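Local coordinates for alkaline serine protease AL20 (Nesterenkonia abyssinica, PDB 3CP7), which probably hydrolyses peptide bonds in proteins, as a thermostable, alkaline, trypsin-like serine protease secreted by the bacterium, at residues P7-V12 against P172-N177; C23-V28 against V36-H41; R53-A58 against A93-E98; A58-Y61 against E67-V70. All blocks are in the same frame, centred on the assembly; numbering follows the deposited sequence.

Interaction 1: P7-V12 against P172-N177; sequences PHIGKV and PWFLGN
His8 presents the ND1-CE1 edge of its imidazole to Phe174, whose CZ lies near the imidazole plane, 3.8 Å from CE1 and a little farther from ND1. The two rings are turned steeply against each other, with planes at 81° and centroids 5.8 Å apart, yet the approach is oblique, neither a stack nor edge-to-face. Ile9 takes another part of the Phe174 rim: its CD1 sits at the edge, near the ring plane, 3.8 Å from CE1. The two atoms CE1 and CZ of Phe174 thus receive one aliphatic and one aromatic neighbour. Ile9 divides its work between its branches. With CG1 beside the backbone N (chi1 -45°) the ethyl arm runs out to the phenyl edge, while the methyl CG2 settles on the proline ring of Pro172, 3.9 Å from CD. A beta-branched residue suits this place because it can touch two partners at once. Proline offers a compact hydrocarbon surface and has no N-H that would need a partner. His8 ND1 finds its partner within its own barrel, in a hydrogen bond with Asn26 OD1. Strand 9-16 belongs to the closed barrel and strand 172-175 to the second sheet, so the contact joins the two halves of the chymotrypsin-like fold, between which such proteases place their active site. No hydrogen bond crosses between 7-12 and 172-177; the halves meet here through buried hydrocarbon and ring edges, a junction that depends on close fit rather than on directed polar bonds.

Interaction 2: C23-V28 against V36-H41; sequences CSANIV and VATAGH. With FMT (formic acid), chain C.
Ala25 and Val36 fit together as a small bump against a larger one: the Ala25 methyl lodges beside Val36, 4.1 Å from its CB, and also rests on Thr38 CB and on the carbonyl of Ala37, with Ala25 CB 3.3 Å from Ala37 O. Alanine's lone methyl suits a site so close to that carbonyl. Val36, beta-branched and broad, pushes CG1 against Ile27 CG1 at 3.8 Å, the two arms crossing at a slant. Val28 CG1 rests against the Ala37 methyl, Ala37 CB, at 4.1 Å. Asn26 and Ala37 form an antiparallel hydrogen-bonded pair, Ala37 N reaching Asn26 O at 2.8 Å and Asn26 N reaching Ala37 O at 3.1 Å. Beyond it, Thr38 extends the ladder with its side chain. Its OG1 swings opposite the backbone N (chi1 -168°) and donates to Ser24 O at 2.9 Å, approaching almost straight in line with the carbonyl (161°). A valine in place of Thr38 would probably leave Ser24 O without this donor and slacken the hairpin where the strands part. Past the strand, His41 NE2 donates to O1 of a formic acid, probably from the crystallisation liquor, at 2.8 Å, the small acid lying at the imidazole edge. Asp91 holds ND1, and Ser169 OG and Gly167 N also bind the formic acid, consistent with a Ser-His-Asp triad and oxyanion hole. The Cys23-Cys42 disulfide ties the hairpin of strands 19-27 and 35-38 beside this histidine; strand 9-16 flanks it, strand 55-59 packs on it through Phe57, and strand 183-191 covers Val28 and Ala37.

Interaction 3: R53-A58 against A93-E98; sequences RNFVFA and AFAVLE
Phe57 meets Leu97 from its first carbon outward. Its CB lies 3.9 Å from Leu97 CD1, CG is slightly farther from the same methyl, and CD1 of the ring comes to 3.8 Å, so a single leucine methyl is set against the root of the phenylalanine. The methyl stands obliquely to the ring, and the two side chains cross at about a right angle. Farther out the ring leaves strand 93-97 behind: CE1 runs on to Ile27 and Val36, CE2 to Gly10 and to the carbonyl O of Ala25, and CZ ends near the carbonyl O of His8. This long reach across the interior follows from chi1 of 177°, which extends CG away from the backbone N.

Phe55, two residues earlier and on the same side of its strand, makes the companion contact. Its CE2 is 3.7 Å from Ala95 CB and its CZ 4.0 Å, again an oblique approach. Large and small residues are matched: the alanine leaves room for the phenyl rim, while Leu97, its CG beside the backbone N (chi1 -52°), sends its CD1 branch out to Phe57. The backbones stay well apart, Phe55 CA and Ala95 CA being 8.6 Å from each other, and no hydrogen bond crosses; side chains alone span the distance. All four are buried, as suits the oily inside of a closed barrel. Strand 71-78 runs between the two strands in the sheet, Trp71 touching Leu97 and Ala73 touching Phe55, while Val12 of strand 9-16 packs on both phenylalanines and Val36 of strand 35-38 on Ala95.

Interaction 4: A58-Y61 against E67-V70; sequences APAY and EHGV
With His68 CG beside its backbone N (chi1 -61°), the imidazole is carried past the ring of Pro59 toward Ala60. The beta carbon already points at the proline, and His68 CB lies 4.0 Å from Pro59 CG. The Ala60 methyl is at the edge of the imidazole, 4.5 Å from CD2, a loose contact. Glu67 CG covers one face of the imidazole from 4.1 Å, over its centre. ND1 of His68 has its polar partner in Gln108 NE2, in helix 105-109, whose Val109 touches both His68 and Pro59.

The chain bends at Ala58-Tyr61 in a type II turn. Pro59, with its ring-fixed phi, suits the second place, and Ala60 takes the positive phi (59°) of the third; the closing bond from Tyr61 N to Ala58 O, at 3.4 Å, is weak. Pro59 has no N-H to give to the facing segment 67-70, and its CD instead comes 3.3 Å from Gly69 O. A water joins the two segments, donating to Pro59 O and to Gly69 O, each at 2.8 Å, gluing two carbonyls that could not bond to each other. Gly69 tolerates its positive phi because it lacks a side chain. Ser66 OG adds a bond to Pro59 O. The type II turn begins the long loop of a beta hairpin whose arms, 55-59 and 71-78, are adjacent antiparallel strands of the first barrel of this trypsin-like fold.

Interactions 2 and 3, with centres about 8 Å apart, share the barrel interior, and the sheet joins them where Val36 O and Ala95 N are 2.9 Å apart. Interaction 1 adjoins interaction 2 through His8 O and Ile27 N, 2.8 Å apart, so the barrel-to-barrel junction is continuous with the hairpin that carries His41 to the formic acid. Strand 9-16 also pairs with strand 55-59, Lys11 O lying 2.8 Å from Ala58 N; Ala58 belongs to both interactions 3 and 4. Interaction 4 is the peripheral one: its centre is about 14 Å from that of interaction 2, which alone reaches the probable active site.

Interaction 1: P7-V12 against P172-N177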
loop_
_atom_site.group_PDB
_atom_site.type_symbol
_atom_site.label_atom_id
_atom_site.label_comp_id
_atom_site.label_asym_id
_atom_site.label_seq_id
_atom_site.Cartn_x
_atom_site.Cartn_y
_atom_site.Cartn_z
ATOM N N PRO A 7 -2.984 -24.963 11.521
ATOM C CA PRO A 7 -3.536 -24.718 10.190
ATOM C C PRO A 7 -3.589 -23.254 9.763
ATOM O O PRO A 7 -3.854 -22.979 8.597
ATOM C CB PRO A 7 -4.955 -25.293 10.284
ATOM C CG PRO A 7 -5.289 -25.190 11.730
ATOM C CD PRO A 7 -4.014 -25.474 12.453
ATOM N N HIS A 8 -3.340 -22.336 10.695
ATOM C CA HIS A 8 -3.178 -20.936 10.330
ATOM C C HIS A 8 -1.915 -20.717 9.497
ATOM O O HIS A 8 -1.860 -19.768 8.725
ATOM C CB HIS A 8 -3.180 -20.037 11.570
ATOM C CG HIS A 8 -2.312 -20.526 12.691
ATOM N ND1 HIS A 8 -1.008 -20.112 12.858
ATOM C CD2 HIS A 8 -2.565 -21.380 13.713
ATOM C CE1 HIS A 8 -0.496 -20.686 13.936
ATOM N NE2 HIS A 8 -1.426 -21.457 14.478
ATOM N N ILE A 9 -0.919 -21.594 9.647
ATOM C CA ILE A 9 0.303 -21.506 8.829
ATOM C C ILE A 9 0.051 -22.246 7.512
ATOM O O ILE A 9 -0.557 -23.321 7.512
ATOM C CB ILE A 9 1.532 -22.129 9.532
ATOM C CG1 ILE A 9 1.622 -21.684 10.995
ATOM C CG2 ILE A 9 2.800 -21.740 8.770
ATOM C CD1 ILE A 9 2.757 -22.335 11.777
ATOM N N GLY A 10 0.525 -21.701 6.399
ATOM C CA GLY A 10 0.274 -22.346 5.116
ATOM C C GLY A 10 1.315 -22.026 4.076
ATOM O O GLY A 10 2.202 -21.192 4.300
ATOM N N LYS A 11 1.182 -22.697 2.932
ATOM C CA LYS A 11 2.114 -22.565 1.818
ATOM C C LYS A 11 1.527 -21.565 0.822
ATOM O O LYS A 11 0.297 -21.471 0.691
ATOM C CB LYS A 11 2.339 -23.931 1.167
ATOM C CG LYS A 11 3.359 -23.948 0.037
ATOM C CD LYS A 11 3.522 -25.353 -0.484
ATOM C CE LYS A 11 4.496 -25.428 -1.641
ATOM N NZ LYS A 11 5.919 -25.341 -1.231
ATOM N N VAL A 12 2.400 -20.813 0.146
ATOM C CA VAL A 12 1.984 -19.827 -0.848
ATOM C C VAL A 12 2.525 -20.249 -2.218
ATOM O O VAL A 12 3.671 -20.700 -2.320
ATOM C CB VAL A 12 2.522 -18.420 -0.481
ATOM C CG1 VAL A 12 2.358 -17.455 -1.630
ATOM C CG2 VAL A 12 1.807 -17.873 0.748
ATOM N N PRO A 172 5.849 -17.324 9.385
ATOM C CA PRO A 172 5.744 -16.514 10.595
ATOM C C PRO A 172 6.867 -16.732 11.603
ATOM O O PRO A 172 7.365 -17.858 11.757
ATOM C CB PRO A 172 4.421 -16.979 11.206
ATOM C CG PRO A 172 4.311 -18.415 10.760
ATOM C CD PRO A 172 4.869 -18.428 9.359
ATOM N N TRP A 173 7.250 -15.654 12.284
ATOM C CA TRP A 173 8.021 -15.749 13.525
ATOM C C TRP A 173 7.057 -15.522 14.674
ATOM O O TRP A 173 6.423 -14.472 14.757
ATOM C CB TRP A 173 9.072 -14.653 13.597
ATOM C CG TRP A 173 10.256 -14.799 12.702
ATOM C CD1 TRP A 173 10.335 -15.480 11.505
ATOM C CD2 TRP A 173 11.537 -14.185 12.902
ATOM N NE1 TRP A 173 11.610 -15.359 10.982
ATOM C CE2 TRP A 173 12.353 -14.554 11.808
ATOM C CE3 TRP A 173 12.073 -13.363 13.911
ATOM C CZ2 TRP A 173 13.684 -14.133 11.697
ATOM C CZ3 TRP A 173 13.390 -12.938 13.793
ATOM C CH2 TRP A 173 14.179 -13.320 12.696
ATOM N N PHE A 174 6.956 -16.504 15.563
ATOM C CA PHE A 174 6.136 -16.363 16.763
ATOM C C PHE A 174 7.026 -16.124 17.965
ATOM O O PHE A 174 8.058 -16.789 18.128
ATOM C CB PHE A 174 5.301 -17.623 17.004
ATOM C CG PHE A 174 4.377 -17.960 15.876
ATOM C CD1 PHE A 174 4.548 -19.117 15.131
ATOM C CD2 PHE A 174 3.321 -17.112 15.569
ATOM C CE1 PHE A 174 3.670 -19.422 14.089
ATOM C CE2 PHE A 174 2.446 -17.406 14.518
ATOM C CZ PHE A 174 2.616 -18.564 13.787
ATOM N N LEU A 175 6.631 -15.163 18.791
ATOM C CA LEU A 175 7.277 -14.981 20.084
ATOM C C LEU A 175 7.133 -16.256 20.913
ATOM O O LEU A 175 6.045 -16.828 20.994
ATOM C CB LEU A 175 6.680 -13.779 20.815
ATOM C CG LEU A 175 7.083 -12.448 20.177
ATOM C CD1 LEU A 175 6.134 -11.320 20.570
ATOM C CD2 LEU A 175 8.518 -12.101 20.533
ATOM N N GLY A 176 8.238 -16.704 21.506
ATOM C CA GLY A 176 8.211 -17.851 22.410
ATOM C C GLY A 176 8.362 -19.197 21.730
ATOM O O GLY A 176 8.848 -19.278 20.598
ATOM N N ASN A 177 7.955 -20.271 22.416
ATOM C CA ASN A 177 8.152 -21.615 21.873
ATOM C C ASN A 177 6.860 -22.173 21.299
ATOM O O ASN A 177 5.819 -22.196 21.965
ATOM C CB ASN A 177 8.799 -22.584 22.897
ATOM C CG ASN A 177 9.920 -23.467 22.259
ATOM O OD1 ASN A 177 9.653 -24.383 21.483
ATOM N ND2 ASN A 177 11.171 -23.161 22.582
#

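Interaction 2: C23-V28 against V36-H41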
loop_
_atom_site.group_PDB
_atom_site.type_symbol
_atom_site.label_atom_id
_atom_site.label_comp_id
_atom_site.label_asym_id
_atom_site.label_seq_id
_atom_site.Cartn_x
_atom_site.Cartn_y
_atom_site.Cartn_z
ATOM N N CYS A 23 6.224 -19.628 -1.475
ATOM C CA CYS A 23 6.538 -18.882 -0.253
ATOM C C CYS A 23 5.736 -19.520 0.885
ATOM O O CYS A 23 5.208 -20.638 0.739
ATOM C CB CYS A 23 6.199 -17.387 -0.419
ATOM S SG CYS A 23 7.590 -16.306 -0.893
ATOM N N SER A 24 5.642 -18.815 2.010
ATOM C CA SER A 24 4.847 -19.260 3.146
ATOM C C SER A 24 4.083 -18.045 3.665
ATOM O O SER A 24 4.392 -16.906 3.309
ATOM C CB SER A 24 5.770 -19.824 4.225
ATOM O OG SER A 24 6.549 -20.914 3.734
ATOM N N ALA A 25 3.082 -18.287 4.508
ATOM C CA ALA A 25 2.312 -17.203 5.110
ATOM C C ALA A 25 1.558 -17.717 6.323
ATOM O O ALA A 25 1.602 -18.907 6.639
ATOM C CB ALA A 25 1.343 -16.603 4.096
ATOM N N ASN A 26 0.835 -16.819 6.986
ATOM C CA ASN A 26 0.151 -17.172 8.214
ATOM C C ASN A 26 -1.099 -16.339 8.416
ATOM O O ASN A 26 -1.046 -15.129 8.287
ATOM C CB ASN A 26 1.106 -16.981 9.397
ATOM C CG ASN A 26 0.524 -17.484 10.712
ATOM O OD1 ASN A 26 0.165 -18.658 10.833
ATOM N ND2 ASN A 26 0.434 -16.595 11.703
ATOM N N ILE A 27 -2.212 -16.991 8.761
ATOM C CA ILE A 27 -3.445 -16.267 9.075
ATOM C C ILE A 27 -3.285 -15.516 10.393
ATOM O O ILE A 27 -3.022 -16.125 11.436
ATOM C CB ILE A 27 -4.685 -17.195 9.184
ATOM C CG1 ILE A 27 -4.848 -18.044 7.921
ATOM C CG2 ILE A 27 -5.944 -16.362 9.451
ATOM C CD1 ILE A 27 -5.927 -19.136 8.046
ATOM N N VAL A 28 -3.443 -14.197 10.334
ATOM C CA VAL A 28 -3.406 -13.352 11.528
ATOM C C VAL A 28 -4.807 -12.813 11.796
ATOM O O VAL A 28 -5.572 -12.561 10.865
ATOM C CB VAL A 28 -2.369 -12.200 11.411
ATOM C CG1 VAL A 28 -0.951 -12.783 11.480
ATOM C CG2 VAL A 28 -2.592 -11.343 10.143
ATOM N N VAL A 36 -3.687 -12.765 5.645
ATOM C CA VAL A 36 -2.450 -13.485 5.967
ATOM C C VAL A 36 -1.245 -12.546 5.935
ATOM O O VAL A 36 -1.150 -11.644 5.085
ATOM C CB VAL A 36 -2.196 -14.716 5.054
ATOM C CG1 VAL A 36 -3.276 -15.773 5.248
ATOM C CG2 VAL A 36 -2.094 -14.318 3.575
ATOM N N ALA A 37 -0.332 -12.768 6.872
ATOM C CA ALA A 37 0.953 -12.086 6.898
ATOM C C ALA A 37 1.940 -12.878 6.073
ATOM O O ALA A 37 1.967 -14.119 6.111
ATOM C CB ALA A 37 1.455 -11.983 8.310
ATOM N N THR A 38 2.763 -12.148 5.329
ATOM C CA THR A 38 3.806 -12.769 4.527
ATOM C C THR A 38 4.940 -11.763 4.329
ATOM O O THR A 38 4.961 -10.709 4.984
ATOM C CB THR A 38 3.226 -13.305 3.186
ATOM O OG1 THR A 38 4.197 -14.137 2.545
ATOM C CG2 THR A 38 2.804 -12.181 2.241
ATOM N N ALA A 39 5.895 -12.090 3.461
ATOM C CA ALA A 39 6.980 -11.157 3.121
ATOM C C ALA A 39 6.564 -10.302 1.935
ATOM O O ALA A 39 5.834 -10.755 1.053
ATOM C CB ALA A 39 8.264 -11.916 2.800
ATOM N N GLY A 40 7.053 -9.068 1.897
ATOM C CA GLY A 40 6.822 -8.205 0.740
ATOM C C GLY A 40 7.264 -8.862 -0.552
ATOM O O GLY A 40 6.551 -8.802 -1.554
ATOM N N HIS A 41 8.427 -9.516 -0.547
ATOM C CA HIS A 41 8.953 -10.100 -1.767
ATOM C C HIS A 41 8.165 -11.322 -2.230
ATOM O O HIS A 41 8.374 -11.795 -3.345
ATOM C CB HIS A 41 10.458 -10.377 -1.649
ATOM C CG HIS A 41 10.815 -11.640 -0.925
ATOM N ND1 HIS A 41 11.251 -11.664 0.386
ATOM C CD2 HIS A 41 10.853 -12.925 -1.361
ATOM C CE1 HIS A 41 11.521 -12.915 0.728
ATOM N NE2 HIS A 41 11.294 -13.695 -0.313
HETATM C C FMT C . 11.458 -17.491 -1.134
HETATM O O1 FMT C . 11.540 -16.277 -1.384
HETATM O O2 FMT C . 11.793 -17.975 -0.051
#

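Interaction 3: R53-A58 against A93-E98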
loop_
_atom_site.group_PDB
_atom_site.type_symbol
_atom_site.label_atom_id
_atom_site.label_comp_id
_atom_site.label_asym_id
_atom_site.label_seq_id
_atom_site.Cartn_x
_atom_site.Cartn_y
_atom_site.Cartn_z
ATOM N N ARG A 53 1.381 -12.519 -9.474
ATOM C CA ARG A 53 0.133 -12.952 -10.071
ATOM C C ARG A 53 -0.271 -14.291 -9.495
ATOM O O ARG A 53 0.577 -15.087 -9.092
ATOM C CB ARG A 53 0.280 -13.041 -11.589
ATOM C CG ARG A 53 0.404 -11.675 -12.251
ATOM C CD ARG A 53 0.448 -11.784 -13.767
ATOM N NE ARG A 53 1.816 -11.816 -14.284
ATOM C CZ ARG A 53 2.454 -12.906 -14.701
ATOM N NH1 ARG A 53 1.868 -14.101 -14.666
ATOM N NH2 ARG A 53 3.692 -12.798 -15.158
ATOM N N ASN A 54 -1.577 -14.521 -9.429
ATOM C CA ASN A 54 -2.131 -15.795 -8.971
ATOM C C ASN A 54 -1.596 -16.260 -7.620
ATOM O O ASN A 54 -1.275 -17.438 -7.420
ATOM C CB ASN A 54 -1.961 -16.862 -10.050
ATOM C CG ASN A 54 -2.685 -16.496 -11.328
ATOM O OD1 ASN A 54 -3.734 -15.846 -11.300
ATOM N ND2 ASN A 54 -2.124 -16.892 -12.451
ATOM N N PHE A 55 -1.512 -15.307 -6.693
ATOM C CA PHE A 55 -1.131 -15.586 -5.317
ATOM C C PHE A 55 -2.207 -16.442 -4.671
ATOM O O PHE A 55 -3.377 -16.046 -4.604
ATOM C CB PHE A 55 -0.943 -14.270 -4.558
ATOM C CG PHE A 55 -0.442 -14.419 -3.135
ATOM C CD1 PHE A 55 0.851 -14.035 -2.807
ATOM C CD2 PHE A 55 -1.284 -14.869 -2.123
ATOM C CE1 PHE A 55 1.318 -14.128 -1.493
ATOM C CE2 PHE A 55 -0.839 -14.972 -0.801
ATOM C CZ PHE A 55 0.474 -14.600 -0.490
ATOM N N VAL A 56 -1.793 -17.607 -4.186
ATOM C CA VAL A 56 -2.706 -18.555 -3.558
ATOM C C VAL A 56 -2.121 -19.041 -2.231
ATOM O O VAL A 56 -0.925 -19.289 -2.139
ATOM C CB VAL A 56 -2.968 -19.757 -4.516
ATOM C CG1 VAL A 56 -3.568 -20.926 -3.797
ATOM C CG2 VAL A 56 -3.863 -19.338 -5.673
ATOM N N PHE A 57 -2.987 -19.199 -1.236
ATOM C CA PHE A 57 -2.594 -19.611 0.104
ATOM C C PHE A 57 -3.253 -20.940 0.440
ATOM O O PHE A 57 -4.460 -21.093 0.257
ATOM C CB PHE A 57 -3.029 -18.551 1.122
ATOM C CG PHE A 57 -2.734 -18.916 2.566
ATOM C CD1 PHE A 57 -3.779 -19.139 3.466
ATOM C CD2 PHE A 57 -1.417 -19.003 3.028
ATOM C CE1 PHE A 57 -3.506 -19.451 4.796
ATOM C CE2 PHE A 57 -1.146 -19.312 4.356
ATOM C CZ PHE A 57 -2.197 -19.554 5.236
ATOM N N ALA A 58 -2.453 -21.890 0.916
ATOM C CA ALA A 58 -2.926 -23.235 1.253
ATOM C C ALA A 58 -2.703 -23.515 2.736
ATOM O O ALA A 58 -1.615 -23.943 3.132
ATOM C CB ALA A 58 -2.210 -24.278 0.397
ATOM N N ALA A 93 4.341 -7.867 4.445
ATOM C CA ALA A 93 3.167 -7.584 3.638
ATOM C C ALA A 93 2.013 -8.415 4.130
ATOM O O ALA A 93 2.182 -9.316 4.945
ATOM C CB ALA A 93 3.443 -7.889 2.169
ATOM N N PHE A 94 0.834 -8.102 3.613
ATOM C CA PHE A 94 -0.365 -8.848 3.956
ATOM C C PHE A 94 -1.122 -9.132 2.687
ATOM O O PHE A 94 -1.154 -8.289 1.784
ATOM C CB PHE A 94 -1.219 -8.030 4.937
ATOM C CG PHE A 94 -0.496 -7.707 6.210
ATOM C CD1 PHE A 94 -0.505 -8.615 7.268
ATOM C CD2 PHE A 94 0.263 -6.541 6.325
ATOM C CE1 PHE A 94 0.199 -8.357 8.432
ATOM C CE2 PHE A 94 0.973 -6.283 7.478
ATOM C CZ PHE A 94 0.966 -7.195 8.528
ATOM N N ALA A 95 -1.730 -10.307 2.606
ATOM C CA ALA A 95 -2.619 -10.613 1.488
ATOM C C ALA A 95 -4.013 -10.824 2.039
ATOM O O ALA A 95 -4.215 -11.556 3.015
ATOM C CB ALA A 95 -2.136 -11.848 0.729
ATOM N N VAL A 96 -4.971 -10.154 1.410
ATOM C CA VAL A 96 -6.375 -10.297 1.765
ATOM C C VAL A 96 -7.010 -11.276 0.779
ATOM O O VAL A 96 -6.991 -11.050 -0.436
ATOM C CB VAL A 96 -7.097 -8.942 1.729
ATOM C CG1 VAL A 96 -8.549 -9.103 2.167
ATOM C CG2 VAL A 96 -6.375 -7.937 2.626
ATOM N N LEU A 97 -7.535 -12.373 1.321
ATOM C CA LEU A 97 -7.992 -13.493 0.517
ATOM C C LEU A 97 -9.471 -13.436 0.195
ATOM O O LEU A 97 -10.246 -12.740 0.844
ATOM C CB LEU A 97 -7.643 -14.822 1.208
ATOM C CG LEU A 97 -6.171 -14.984 1.637
ATOM C CD1 LEU A 97 -5.976 -16.306 2.336
ATOM C CD2 LEU A 97 -5.171 -14.826 0.474
ATOM N N GLU A 98 -9.833 -14.178 -0.842
ATOM C CA GLU A 98 -11.216 -14.342 -1.257
ATOM C C GLU A 98 -12.080 -14.929 -0.147
ATOM O O GLU A 98 -11.586 -15.534 0.820
ATOM C CB GLU A 98 -11.274 -15.267 -2.475
ATOM C CG GLU A 98 -10.880 -16.715 -2.167
ATOM C CD GLU A 98 -10.974 -17.652 -3.360
ATOM O OE1 GLU A 98 -11.901 -17.491 -4.187
ATOM O OE2 GLU A 98 -10.132 -18.571 -3.452
#

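Interaction 4: A58-Y61 against E67-V70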
loop_
_atom_site.group_PDB
_atom_site.type_symbol
_atom_site.label_atom_id
_atom_site.label_comp_id
_atom_site.label_asym_id
_atom_site.label_seq_id
_atom_site.Cartn_x
_atom_site.Cartn_y
_atom_site.Cartn_z
ATOM N N ALA A 58 -2.453 -21.890 0.916
ATOM C CA ALA A 58 -2.926 -23.235 1.253
ATOM C C ALA A 58 -2.703 -23.515 2.736
ATOM O O ALA A 58 -1.615 -23.943 3.132
ATOM C CB ALA A 58 -2.210 -24.278 0.397
ATOM N N PRO A 59 -3.733 -23.270 3.567
ATOM C CA PRO A 59 -3.586 -23.514 5.006
ATOM C C PRO A 59 -3.286 -24.977 5.305
ATOM O O PRO A 59 -3.896 -25.874 4.707
ATOM C CB PRO A 59 -4.958 -23.142 5.590
ATOM C CG PRO A 59 -5.700 -22.458 4.515
ATOM C CD PRO A 59 -5.054 -22.732 3.203
ATOM N N ALA A 60 -2.353 -25.222 6.218
ATOM C CA ALA A 60 -2.049 -26.585 6.678
ATOM C C ALA A 60 -1.612 -27.522 5.547
ATOM O O ALA A 60 -1.803 -28.741 5.631
ATOM C CB ALA A 60 -3.253 -27.184 7.454
ATOM N N TYR A 61 -1.010 -26.958 4.504
ATOM C CA TYR A 61 -0.445 -27.753 3.409
ATOM C C TYR A 61 0.442 -28.872 3.964
ATOM O O TYR A 61 1.225 -28.653 4.895
ATOM C CB TYR A 61 0.378 -26.842 2.498
ATOM C CG TYR A 61 0.801 -27.474 1.190
ATOM C CD1 TYR A 61 1.972 -28.217 1.107
ATOM C CD2 TYR A 61 0.049 -27.295 0.035
ATOM C CE1 TYR A 61 2.366 -28.808 -0.091
ATOM C CE2 TYR A 61 0.439 -27.867 -1.175
ATOM C CZ TYR A 61 1.606 -28.616 -1.222
ATOM O OH TYR A 61 1.991 -29.184 -2.421
ATOM N N GLU A 67 -7.719 -30.177 3.947
ATOM C CA GLU A 67 -9.169 -30.050 3.860
ATOM C C GLU A 67 -9.633 -28.592 3.724
ATOM O O GLU A 67 -10.742 -28.325 3.275
ATOM C CB GLU A 67 -9.828 -30.695 5.082
ATOM C CG GLU A 67 -9.584 -29.968 6.416
ATOM C CD GLU A 67 -8.304 -30.391 7.140
ATOM O OE1 GLU A 67 -7.388 -30.980 6.516
ATOM O OE2 GLU A 67 -8.214 -30.128 8.359
ATOM N N HIS A 68 -8.771 -27.649 4.109
ATOM C CA HIS A 68 -9.117 -26.228 4.034
ATOM C C HIS A 68 -9.005 -25.657 2.627
ATOM O O HIS A 68 -9.490 -24.555 2.355
ATOM C CB HIS A 68 -8.286 -25.423 5.027
ATOM C CG HIS A 68 -8.502 -25.836 6.446
ATOM N ND1 HIS A 68 -9.750 -25.843 7.030
ATOM C CD2 HIS A 68 -7.638 -26.270 7.392
ATOM C CE1 HIS A 68 -9.642 -26.259 8.279
ATOM N NE2 HIS A 68 -8.371 -26.511 8.528
ATOM N N GLY A 69 -8.374 -26.420 1.739
ATOM C CA GLY A 69 -8.284 -26.051 0.339
ATOM C C GLY A 69 -7.306 -24.927 0.079
ATOM O O GLY A 69 -6.370 -24.712 0.848
ATOM N N VAL A 70 -7.542 -24.213 -1.015
ATOM C CA VAL A 70 -6.602 -23.228 -1.536
ATOM C C VAL A 70 -7.353 -21.913 -1.735
ATOM O O VAL A 70 -8.477 -21.911 -2.233
ATOM C CB VAL A 70 -5.951 -23.737 -2.854
ATOM C CG1 VAL A 70 -6.930 -23.727 -4.021
ATOM C CG2 VAL A 70 -4.730 -22.943 -3.197
HETATM O O HOH W 1 -4.424 -26.324 2.025
#